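Long-range contact in malate synthase (Haloferax volcanii, PDB 3OYZ), which catalyses the magnesium-dependent Claisen condensation of acetyl-CoA with glyoxylate, then hydrolysis of malyl-CoA to malate and CoA, in the glyoxylate cycle: residues 82-87 against 118-123. Sequence-based numbering, arbitrary orientation.
With ACO (acetyl coenzyme *a), chain B; PYR (pyruvic acid), chain C.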
loop_
_atom_site.group_PDB
_atom_site.type_symbol
_atom_site.label_atom_id
_atom_site.label_comp_id
_atom_site.label_asym_id
_atom_site.label_seq_id
_atom_site.Cartn_x
_atom_site.Cartn_y
_atom_site.Cartn_z
ATOM N N HIS A 82 7.282 21.250 -20.912
ATOM C CA HIS A 82 6.497 20.042 -21.281
ATOM C C HIS A 82 5.062 20.457 -21.147
ATOM O O HIS A 82 4.495 20.289 -20.077
ATOM C CB HIS A 82 6.792 18.968 -20.188
ATOM C CG HIS A 82 8.190 18.423 -20.198
ATOM N ND1 HIS A 82 8.520 17.218 -20.785
ATOM C CD2 HIS A 82 9.314 18.852 -19.565
ATOM C CE1 HIS A 82 9.803 16.974 -20.596
ATOM N NE2 HIS A 82 10.298 17.931 -19.817
ATOM N N PRO A 83 4.375 20.955 -22.205
ATOM C CA PRO A 83 2.995 21.360 -22.038
ATOM C C PRO A 83 1.974 20.210 -21.819
ATOM O O PRO A 83 2.195 19.102 -22.351
ATOM C CB PRO A 83 2.663 21.973 -23.423
ATOM C CG PRO A 83 3.908 22.417 -23.991
ATOM C CD PRO A 83 4.903 21.323 -23.531
ATOM N N ARG A 84 0.909 20.434 -21.070
ATOM C CA ARG A 84 -0.117 19.398 -20.867
ATOM C C ARG A 84 -1.202 19.564 -21.929
ATOM O O ARG A 84 -1.835 20.630 -22.001
ATOM C CB ARG A 84 -0.707 19.427 -19.440
ATOM C CG ARG A 84 -1.879 18.376 -19.225
ATOM C CD ARG A 84 -2.045 17.984 -17.792
ATOM N NE ARG A 84 -2.767 19.011 -17.029
ATOM C CZ ARG A 84 -3.384 18.821 -15.871
ATOM N NH1 ARG A 84 -3.464 17.627 -15.231
ATOM N NH2 ARG A 84 -4.026 19.847 -15.361
ATOM N N MET A 85 -1.464 18.484 -22.679
ATOM C CA MET A 85 -2.508 18.405 -23.682
ATOM C C MET A 85 -3.767 17.770 -23.077
ATOM O O MET A 85 -3.725 17.075 -22.036
ATOM C CB MET A 85 -1.984 17.555 -24.856
ATOM C CG MET A 85 -0.644 18.096 -25.318
ATOM S SD MET A 85 -0.863 19.537 -26.464
ATOM C CE MET A 85 -0.841 20.853 -25.262
ATOM N N VAL A 86 -4.879 17.860 -23.794
ATOM C CA VAL A 86 -6.043 17.128 -23.275
ATOM C C VAL A 86 -5.937 15.636 -23.652
ATOM O O VAL A 86 -5.234 15.319 -24.609
ATOM C CB VAL A 86 -7.408 17.677 -23.744
ATOM C CG1 VAL A 86 -7.604 19.099 -23.190
ATOM C CG2 VAL A 86 -7.497 17.703 -25.276
ATOM N N TRP A 87 -6.536 14.770 -22.851
ATOM C CA TRP A 87 -6.582 13.312 -23.144
ATOM C C TRP A 87 -7.621 12.671 -22.251
ATOM O O TRP A 87 -7.947 13.134 -21.152
ATOM C CB TRP A 87 -5.204 12.665 -22.893
ATOM C CG TRP A 87 -5.082 11.191 -23.234
ATOM C CD1 TRP A 87 -5.343 10.105 -22.398
ATOM C CD2 TRP A 87 -4.672 10.650 -24.502
ATOM N NE1 TRP A 87 -5.096 8.934 -23.101
ATOM C CE2 TRP A 87 -4.657 9.238 -24.362
ATOM C CE3 TRP A 87 -4.271 11.229 -25.714
ATOM C CZ2 TRP A 87 -4.289 8.391 -25.405
ATOM C CZ3 TRP A 87 -3.891 10.398 -26.773
ATOM C CH2 TRP A 87 -4.030 8.989 -26.626
ATOM N N GLY A 118 8.927 17.770 -24.212
ATOM C CA GLY A 118 7.919 16.675 -24.295
ATOM C C GLY A 118 6.560 17.182 -23.891
ATOM O O GLY A 118 6.303 18.413 -23.877
ATOM N N PHE A 119 5.600 16.272 -23.681
ATOM C CA PHE A 119 4.244 16.685 -23.399
ATOM C C PHE A 119 3.763 15.810 -22.226
ATOM O O PHE A 119 4.311 14.712 -21.996
ATOM C CB PHE A 119 3.323 16.495 -24.607
ATOM C CG PHE A 119 3.541 17.501 -25.746
ATOM C CD1 PHE A 119 2.881 18.707 -25.710
ATOM C CD2 PHE A 119 4.432 17.241 -26.789
ATOM C CE1 PHE A 119 3.126 19.676 -26.690
ATOM C CE2 PHE A 119 4.623 18.152 -27.814
ATOM C CZ PHE A 119 3.989 19.411 -27.708
ATOM N N VAL A 120 2.749 16.299 -21.528
ATOM C CA VAL A 120 2.210 15.676 -20.346
ATOM C C VAL A 120 0.785 15.291 -20.761
ATOM O O VAL A 120 0.041 16.101 -21.359
ATOM C CB VAL A 120 2.175 16.634 -19.143
ATOM C CG1 VAL A 120 1.355 16.008 -17.994
ATOM C CG2 VAL A 120 3.584 17.141 -18.720
ATOM N N ILE A 121 0.455 14.007 -20.522
ATOM C CA ILE A 121 -0.821 13.382 -20.846
ATOM C C ILE A 121 -1.598 12.994 -19.595
ATOM O O ILE A 121 -1.202 12.118 -18.774
ATOM C CB ILE A 121 -0.580 12.126 -21.797
ATOM C CG1 ILE A 121 0.390 12.468 -22.933
ATOM C CG2 ILE A 121 -1.873 11.445 -22.329
ATOM C CD1 ILE A 121 -0.073 13.624 -23.910
ATOM N N PRO A 122 -2.777 13.611 -19.487
ATOM C CA PRO A 122 -3.588 13.390 -18.340
ATOM C C PRO A 122 -4.545 12.207 -18.594
ATOM O O PRO A 122 -4.753 11.771 -19.705
ATOM C CB PRO A 122 -4.405 14.680 -18.275
ATOM C CG PRO A 122 -4.729 14.905 -19.765
ATOM C CD PRO A 122 -3.338 14.686 -20.348
ATOM N N GLU A 123 -5.151 11.724 -17.537
ATOM C CA GLU A 123 -6.283 10.794 -17.542
ATOM C C GLU A 123 -6.000 9.427 -18.248
ATOM O O GLU A 123 -6.942 8.877 -18.820
ATOM C CB GLU A 123 -7.519 11.488 -18.162
ATOM C CG GLU A 123 -8.062 12.670 -17.370
ATOM C CD GLU A 123 -8.841 12.215 -16.165
ATOM O OE1 GLU A 123 -9.412 13.086 -15.517
ATOM O OE2 GLU A 123 -8.845 11.026 -15.761
HETATM N N1A ACO B . 1.330 30.577 -13.641
HETATM C C2A ACO B . 1.760 31.815 -13.955
HETATM N N3A ACO B . 1.554 32.850 -13.122
HETATM C C4A ACO B . 0.893 32.730 -11.941
HETATM C C5A ACO B . 0.413 31.381 -11.570
HETATM C C6A ACO B . 0.634 30.276 -12.521
HETATM N N6A ACO B . 0.133 29.064 -12.163
HETATM N N7A ACO B . -0.205 31.483 -10.386
HETATM C C8A ACO B . -0.151 32.788 -10.028
HETATM N N9A ACO B . 0.539 33.514 -10.917
HETATM C C1B ACO B . 0.790 34.984 -10.773
HETATM C C2B ACO B . -0.467 35.616 -10.190
HETATM O O2B ACO B . -1.366 35.919 -11.255
HETATM C C3B ACO B . 0.069 36.830 -9.458
HETATM O O3B ACO B . 0.309 37.755 -10.524
HETATM P P3B ACO B . 0.377 39.396 -10.390
HETATM O O7A ACO B . 1.886 39.570 -10.452
HETATM O O8A ACO B . -0.319 39.607 -9.062
HETATM O O9A ACO B . -0.408 39.966 -11.551
HETATM C C4B ACO B . 1.391 36.315 -8.913
HETATM O O4B ACO B . 1.827 35.296 -9.824
HETATM C C5B ACO B . 1.224 35.669 -7.543
HETATM O O5B ACO B . -0.017 34.962 -7.566
HETATM P P1A ACO B . -0.703 34.389 -6.233
HETATM O O1A ACO B . -1.209 35.431 -5.289
HETATM O O2A ACO B . 0.343 33.487 -5.646
HETATM O O3A ACO B . -1.969 33.485 -6.613
HETATM P P2A ACO B . -3.358 34.116 -7.102
HETATM O O4A ACO B . -2.826 35.140 -8.052
HETATM O O5A ACO B . -4.256 34.221 -5.887
HETATM O O6A ACO B . -4.113 32.964 -7.968
HETATM C CBP ACO B . -4.638 30.680 -8.712
HETATM C CCP ACO B . -4.337 31.614 -7.534
HETATM C CDP ACO B . -5.882 31.142 -9.470
HETATM C CEP ACO B . -4.948 29.311 -8.120
HETATM C CAP ACO B . -3.493 30.623 -9.731
HETATM O OAP ACO B . -2.325 30.441 -8.943
HETATM C C9P ACO B . -3.587 29.473 -10.714
HETATM O O9P ACO B . -4.438 29.495 -11.609
HETATM N N8P ACO B . -2.730 28.455 -10.525
HETATM C C7P ACO B . -2.756 27.323 -11.443
HETATM C C6P ACO B . -3.967 26.399 -11.247
HETATM C C5P ACO B . -3.667 25.168 -12.082
HETATM O O5P ACO B . -2.610 25.097 -12.707
HETATM N N4P ACO B . -4.579 24.199 -12.026
HETATM C C3P ACO B . -4.469 22.923 -12.712
HETATM C C2P ACO B . -3.361 22.051 -12.117
HETATM S S1P ACO B . -4.273 21.196 -10.867
HETATM C C ACO B . -5.148 19.937 -11.563
HETATM O O ACO B . -5.371 19.853 -12.755
HETATM C CH3 ACO B . -5.711 18.915 -10.624
HETATM C C PYR C . -5.460 16.238 -10.730
HETATM O O PYR C . -6.463 15.663 -11.274
HETATM O OXT PYR C . -5.156 16.092 -9.490
HETATM C CA PYR C . -4.602 16.935 -11.581
HETATM O O3 PYR C . -4.839 16.973 -12.862
HETATM C CB PYR C . -3.370 17.564 -11.044
HETATM O O HOH W 1 6.973 14.798 -20.736
#
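Ile121 lays CG2 over one face of the Trp87 indole, 3.6 Å from the centroid of the five-membered ring, a CH-pi contact; Glu123 O lies at the ring's edge. Trp87 CG stands anti to the backbone N (chi1 -176°), which brings the ring under that methyl, while NE1 hydrogen-bonds Asp129 of helix 127-143. At the guanidinium edge of Arg84, in plane, sit two ligand oxygens: NH1 donates to pyruvate O3 (2.8 Å), NH2 to the acetyl-CoA thioester O (2.9 Å). Phe119 N faces the His82 ring edge; a water beside ND1 donates to Phe119 O, and NE2 hydrogen-bonds Glu80. Met85 SD approaches the Phe119 ring obliquely, 4.8 Å from its centroid, a Met-aromatic contact. A single backbone bridge, Arg84 with Val120, ties the loop after strand 80-81 to strand 118-121, the next TIM-barrel strand: Val120 N donates to Pro83 O (3.0 Å), Met85 N to Val120 O (3.1 Å). Arg84 CD rests on Val120 CG1 (3.9 Å), and Asp49 and Glu51 form salt bridges with NH2. A leucine at Arg84 would probably leave both ligand oxygens without these donors and both carboxylates without this counter-charge. Arg84 thus bridges acetyl-CoA and pyruvate, which occupies the glyoxylate site, and would probably polarise both carbonyls, consistent with a Claisen condensation.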